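Local coordinates for protein macromomycin (Streptomyces macromomyceticus, PDB 2MCM) that binds non-covalently the cytotoxic, DNA-cleaving chromophore of the antibiotic auromomycin, of which it is the apoprotein, at residues 66-74 with 84-95. Residues are numbered along the deposited sequence; the frame is centred on the assembly and turned at random. Where two conformers were deposited one is given.
Sequences LKVHSSFQA and GTVNCKVVSCSA
Phe72 and Val86 form a hydrogen-bonded pair of the antiparallel beta hairpin made by strands 71-76 and 81-87, part of the neocarzinostatin-family beta fold. Two backbone bonds define the pair, Phe72 N to Val86 O (2.9 Å) and the straighter Val86 N to Phe72 O (2.8 Å, 165° at the hydrogen), and Ala74 N to Gly84 O continues the register. Tight packing lies on the face carrying Phe72, Ala74 and Val86. With chi1 at 66°, CG of Phe72 sits between its own backbone N and carbonyl carbon, and the ring lies alongside Val86, whose CB stands 4.0 Å from the ring centroid and near the normal, a CH-pi contact. The Cys88–Cys93 disulfide meets the ring at its edge, Cys88 SG coming 3.6 Å from Phe72 CE2; Gln35 and Val39 of strand 30-40 touch this same cluster. The other face, with Ser71, Gln73, Thr85 and Asn87, is more open and polar. There a water donates to Asn87 OD1 and, in one of two Ser71 conformers, also meets Ser71 OG; OD1 accepts as well from Lys89 N in an Asx turn. Farther along, exposed Gln73 bends at chi2 (-49°), and its NE2 donates to Thr85 OG1 at 2.8 Å, the acceptor lying in the amide plane.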
ATOM      1  N   LEU A  66       5.163  -0.568  -7.321  1.00  7.53           N
ATOM      2  CA  LEU A  66       3.952   0.156  -7.073  1.00  7.55           C
ATOM      3  C   LEU A  66       4.109   1.612  -7.530  1.00  8.77           C
ATOM      4  O   LEU A  66       5.092   2.219  -7.101  1.00  8.88           O
ATOM      5  CB  LEU A  66       3.609   0.082  -5.522  1.00  9.77           C
ATOM      6  CG  LEU A  66       2.403   0.884  -5.111  1.00 10.12           C
ATOM      7  CD1 LEU A  66       1.101   0.335  -5.627  1.00 11.08           C
ATOM      8  CD2 LEU A  66       2.328   0.986  -3.563  1.00 10.85           C
ATOM      9  N   LYS A  67       3.171   2.094  -8.344  1.00  8.53           N
ATOM     10  CA  LYS A  67       3.281   3.520  -8.737  1.00 10.42           C
ATOM     11  C   LYS A  67       2.560   4.357  -7.699  1.00 10.01           C
ATOM     12  O   LYS A  67       1.329   4.071  -7.458  1.00 12.67           O
ATOM     13  CB  LYS A  67       2.676   3.666 -10.152  1.00 12.51           C
ATOM     14  CG  LYS A  67       3.149   5.024 -10.730  1.00 17.31           C
ATOM     15  CD  LYS A  67       2.676   5.203 -12.189  1.00 20.00           C
ATOM     16  CE  LYS A  67       3.244   4.124 -13.098  1.00 22.60           C
ATOM     17  NZ  LYS A  67       2.936   4.447 -14.573  1.00 25.24           N
ATOM     18  N   VAL A  68       3.167   5.360  -7.114  1.00  9.06           N
ATOM     19  CA  VAL A  68       2.494   6.181  -6.085  1.00  9.45           C
ATOM     20  C   VAL A  68       2.203   7.571  -6.593  1.00 10.65           C
ATOM     21  O   VAL A  68       2.859   8.077  -7.535  1.00 10.44           O
ATOM     22  CB  VAL A  68       3.319   6.279  -4.759  1.00 11.14           C
ATOM     23  CG1 VAL A  68       3.409   4.879  -4.139  1.00 12.34           C
ATOM     24  CG2 VAL A  68       4.672   6.931  -4.999  1.00 12.29           C
ATOM     25  N   HIS A  69       1.224   8.199  -6.000  1.00  9.62           N
ATOM     26  CA  HIS A  69       0.782   9.541  -6.405  1.00 10.92           C
ATOM     27  C   HIS A  69       0.579  10.421  -5.174  1.00 10.41           C
ATOM     28  O   HIS A  69       0.233   9.966  -4.087  1.00 10.62           O
ATOM     29  CB  HIS A  69      -0.543   9.461  -7.207  1.00 12.07           C
ATOM     30  CG  HIS A  69      -0.401   8.637  -8.481  1.00 13.47           C
ATOM     31  ND1 HIS A  69      -0.598   7.333  -8.632  1.00 14.89           N
ATOM     32  CD2 HIS A  69       0.024   9.106  -9.698  1.00 14.81           C
ATOM     33  CE1 HIS A  69      -0.335   6.967  -9.901  1.00 16.80           C
ATOM     34  NE2 HIS A  69       0.041   8.056 -10.559  1.00 15.36           N
ATOM     35  N   SER A  70       0.904  11.700  -5.386  1.00 10.38           N
ATOM     36  CA  SER A  70       0.832  12.613  -4.202  1.00 11.84           C
ATOM     37  C   SER A  70      -0.570  12.892  -3.779  1.00 12.33           C
ATOM     38  O   SER A  70      -0.746  13.317  -2.612  1.00 13.04           O
ATOM     39  CB  SER A  70       1.668  13.888  -4.398  1.00 14.05           C
ATOM     40  OG  SER A  70       1.184  14.517  -5.574  1.00 14.97           O
ATOM     41  N   SER A  71      -1.538  12.717  -4.650  1.00 11.64           N
ATOM     42  CA  SER A  71      -2.968  12.851  -4.306  1.00 13.02           C
ATOM     43  C   SER A  71      -3.631  11.674  -5.021  1.00 13.25           C
ATOM     44  O   SER A  71      -3.183  11.319  -6.167  1.00 13.48           O
ATOM     45  CB  SER A  71      -3.625  14.148  -4.706  1.00 13.56           C
ATOM     46  OG  SER A  71      -3.083  15.249  -3.978  0.60 16.05           O
ATOM     47  N   PHE A  72      -4.648  11.097  -4.451  1.00 12.30           N
ATOM     48  CA  PHE A  72      -5.343   9.965  -5.136  1.00 12.11           C
ATOM     49  C   PHE A  72      -6.781   9.948  -4.680  1.00 13.31           C
ATOM     50  O   PHE A  72      -7.135  10.587  -3.687  1.00 12.23           O
ATOM     51  CB  PHE A  72      -4.613   8.692  -4.777  1.00 12.93           C
ATOM     52  CG  PHE A  72      -4.610   8.209  -3.362  1.00 13.28           C
ATOM     53  CD1 PHE A  72      -5.682   7.413  -2.904  1.00 13.41           C
ATOM     54  CD2 PHE A  72      -3.576   8.514  -2.471  1.00 14.04           C
ATOM     55  CE1 PHE A  72      -5.685   6.891  -1.609  1.00 14.16           C
ATOM     56  CE2 PHE A  72      -3.594   8.015  -1.158  1.00 13.57           C
ATOM     57  CZ  PHE A  72      -4.659   7.262  -0.736  1.00 13.77           C
ATOM     58  N   GLN A  73      -7.635   9.239  -5.420  1.00 13.18           N
ATOM     59  CA  GLN A  73      -9.036   9.045  -5.065  1.00 14.15           C
ATOM     60  C   GLN A  73      -9.037   7.731  -4.260  1.00 13.42           C
ATOM     61  O   GLN A  73      -8.607   6.671  -4.727  1.00 14.70           O
ATOM     62  CB  GLN A  73      -9.951   8.823  -6.288  1.00 15.88           C
ATOM     63  CG  GLN A  73     -10.084  10.078  -7.151  1.00 18.76           C
ATOM     64  CD  GLN A  73     -10.419  11.271  -6.292  1.00 19.47           C
ATOM     65  OE1 GLN A  73     -11.445  11.170  -5.520  1.00 21.97           O
ATOM     66  NE2 GLN A  73      -9.641  12.356  -6.289  1.00 20.47           N
ATOM     67  N   ALA A  74      -9.472   7.885  -3.014  1.00 13.32           N
ATOM     68  CA  ALA A  74      -9.465   6.693  -2.139  1.00 14.27           C
ATOM     69  C   ALA A  74     -10.792   5.936  -2.236  1.00 14.04           C
ATOM     70  O   ALA A  74     -11.826   6.606  -2.414  1.00 14.12           O
ATOM     71  CB  ALA A  74      -9.249   7.178  -0.706  1.00 12.60           C
ATOM     72  N   GLY A  84     -13.277   9.815  -1.820  1.00 14.60           N
ATOM     73  CA  GLY A  84     -12.924  11.240  -2.124  1.00 13.40           C
ATOM     74  C   GLY A  84     -11.415  11.344  -2.221  1.00 13.19           C
ATOM     75  O   GLY A  84     -10.662  10.341  -2.252  1.00 15.62           O
ATOM     76  N   THR A  85     -10.945  12.584  -2.373  1.00 13.57           N
ATOM     77  CA  THR A  85      -9.549  12.818  -2.598  1.00 14.30           C
ATOM     78  C   THR A  85      -8.725  12.790  -1.334  1.00 13.07           C
ATOM     79  O   THR A  85      -9.200  13.382  -0.329  1.00 15.37           O
ATOM     80  CB  THR A  85      -9.364  14.285  -3.230  1.00 16.95           C
ATOM     81  OG1 THR A  85     -10.234  14.272  -4.393  1.00 18.34           O
ATOM     82  CG2 THR A  85      -7.902  14.570  -3.565  1.00 17.11           C
ATOM     83  N   VAL A  86      -7.564  12.227  -1.399  1.00 12.29           N
ATOM     84  CA  VAL A  86      -6.583  12.184  -0.328  1.00 12.11           C
ATOM     85  C   VAL A  86      -5.323  12.909  -0.857  1.00 12.68           C
ATOM     86  O   VAL A  86      -4.799  12.535  -1.901  1.00 13.15           O
ATOM     87  CB  VAL A  86      -6.218  10.735   0.061  1.00 12.42           C
ATOM     88  CG1 VAL A  86      -5.099  10.749   1.101  1.00 14.05           C
ATOM     89  CG2 VAL A  86      -7.394   9.988   0.701  1.00 14.63           C
ATOM     90  N   ASN A  87      -4.810  13.881  -0.116  1.00 12.95           N
ATOM     91  CA  ASN A  87      -3.593  14.607  -0.533  1.00 12.90           C
ATOM     92  C   ASN A  87      -2.497  14.174   0.431  1.00 11.33           C
ATOM     93  O   ASN A  87      -2.637  14.507   1.660  1.00 12.09           O
ATOM     94  CB  ASN A  87      -3.891  16.092  -0.477  1.00 15.82           C
ATOM     95  CG  ASN A  87      -2.662  16.904  -0.827  1.00 18.11           C
ATOM     96  OD1 ASN A  87      -1.495  16.517  -0.782  1.00 18.15           O
ATOM     97  ND2 ASN A  87      -3.082  18.157  -1.123  1.00 21.52           N
ATOM     98  N   CYS A  88      -1.512  13.467  -0.006  1.00 11.14           N
ATOM     99  CA  CYS A  88      -0.437  12.920   0.814  1.00 11.59           C
ATOM    100  C   CYS A  88       0.597  13.962   1.221  1.00 12.18           C
ATOM    101  O   CYS A  88       1.533  13.518   1.921  1.00 12.26           O
ATOM    102  CB  CYS A  88       0.201  11.689   0.181  1.00 10.98           C
ATOM    103  SG  CYS A  88      -0.998  10.326  -0.170  1.00 10.56           S
ATOM    104  N   LYS A  89       0.419  15.193   0.854  1.00 13.74           N
ATOM    105  CA  LYS A  89       1.342  16.232   1.291  1.00 16.85           C
ATOM    106  C   LYS A  89       0.663  16.863   2.500  1.00 17.76           C
ATOM    107  O   LYS A  89       1.336  17.695   3.153  1.00 19.15           O
ATOM    108  CB  LYS A  89       1.635  17.257   0.184  1.00 18.84           C
ATOM    109  CG  LYS A  89       2.638  16.649  -0.814  1.00 22.28           C
ATOM    110  CD  LYS A  89       3.011  17.516  -1.981  1.00 25.31           C
ATOM    111  CE  LYS A  89       4.072  18.556  -1.739  1.00 27.97           C
ATOM    112  NZ  LYS A  89       5.082  18.150  -0.722  1.00 30.23           N
ATOM    113  N   VAL A  90      -0.566  16.535   2.812  1.00 17.12           N
ATOM    114  CA  VAL A  90      -1.318  17.093   3.959  1.00 18.97           C
ATOM    115  C   VAL A  90      -1.536  16.028   5.025  1.00 18.52           C
ATOM    116  O   VAL A  90      -1.497  16.376   6.240  1.00 21.04           O
ATOM    117  CB  VAL A  90      -2.667  17.696   3.454  1.00 20.11           C
ATOM    118  CG1 VAL A  90      -3.620  18.103   4.563  1.00 21.32           C
ATOM    119  CG2 VAL A  90      -2.396  18.811   2.474  1.00 21.33           C
ATOM    120  N   VAL A  91      -1.886  14.822   4.639  1.00 16.71           N
ATOM    121  CA  VAL A  91      -2.116  13.709   5.570  1.00 15.45           C
ATOM    122  C   VAL A  91      -1.018  12.686   5.297  1.00 16.07           C
ATOM    123  O   VAL A  91      -0.346  12.644   4.269  1.00 16.73           O
ATOM    124  CB  VAL A  91      -3.480  13.057   5.489  1.00 15.93           C
ATOM    125  CG1 VAL A  91      -4.558  14.089   5.838  0.60 15.90           C
ATOM    126  CG2 VAL A  91      -3.753  12.186   4.302  0.60 15.95           C
ATOM    127  N   SER A  92      -0.819  11.806   6.272  1.00 14.00           N
ATOM    128  CA  SER A  92       0.188  10.750   6.143  1.00 14.42           C
ATOM    129  C   SER A  92      -0.339   9.573   5.295  1.00 13.40           C
ATOM    130  O   SER A  92      -1.404   9.032   5.600  1.00 16.28           O
ATOM    131  CB  SER A  92       0.631  10.117   7.508  1.00 17.26           C
ATOM    132  OG  SER A  92       1.251  11.166   8.260  1.00 19.02           O
ATOM    133  N   CYS A  93       0.421   9.182   4.280  1.00 11.63           N
ATOM    134  CA  CYS A  93       0.020   8.019   3.463  1.00 10.11           C
ATOM    135  C   CYS A  93       1.044   6.920   3.599  1.00  9.35           C
ATOM    136  O   CYS A  93       2.194   7.231   4.113  1.00  8.54           O
ATOM    137  CB  CYS A  93       0.018   8.453   1.958  1.00  9.15           C
ATOM    138  SG  CYS A  93      -1.345   9.623   1.717  1.00 10.11           S
ATOM    139  N   SER A  94       0.749   5.710   3.242  1.00  8.75           N
ATOM    140  CA  SER A  94       1.698   4.629   3.309  1.00  8.38           C
ATOM    141  C   SER A  94       1.639   3.766   2.046  1.00  8.73           C
ATOM    142  O   SER A  94       0.706   3.908   1.225  1.00  7.80           O
ATOM    143  CB  SER A  94       1.327   3.660   4.497  1.00 10.05           C
ATOM    144  OG  SER A  94       0.050   3.120   4.277  1.00 12.26           O
ATOM    145  N   ALA A  95       2.599   2.928   1.873  1.00  7.77           N
ATOM    146  CA  ALA A  95       2.642   1.866   0.858  1.00  8.83           C
ATOM    147  C   ALA A  95       2.837   0.574   1.694  1.00  8.02           C
ATOM    148  O   ALA A  95       3.608   0.560   2.664  1.00 10.12           O
ATOM    149  CB  ALA A  95       3.772   2.043  -0.147  1.00 10.66           C
TER
HETATM  150  O   HOH W   1      -0.436  16.624  -3.697  0.29 13.66           O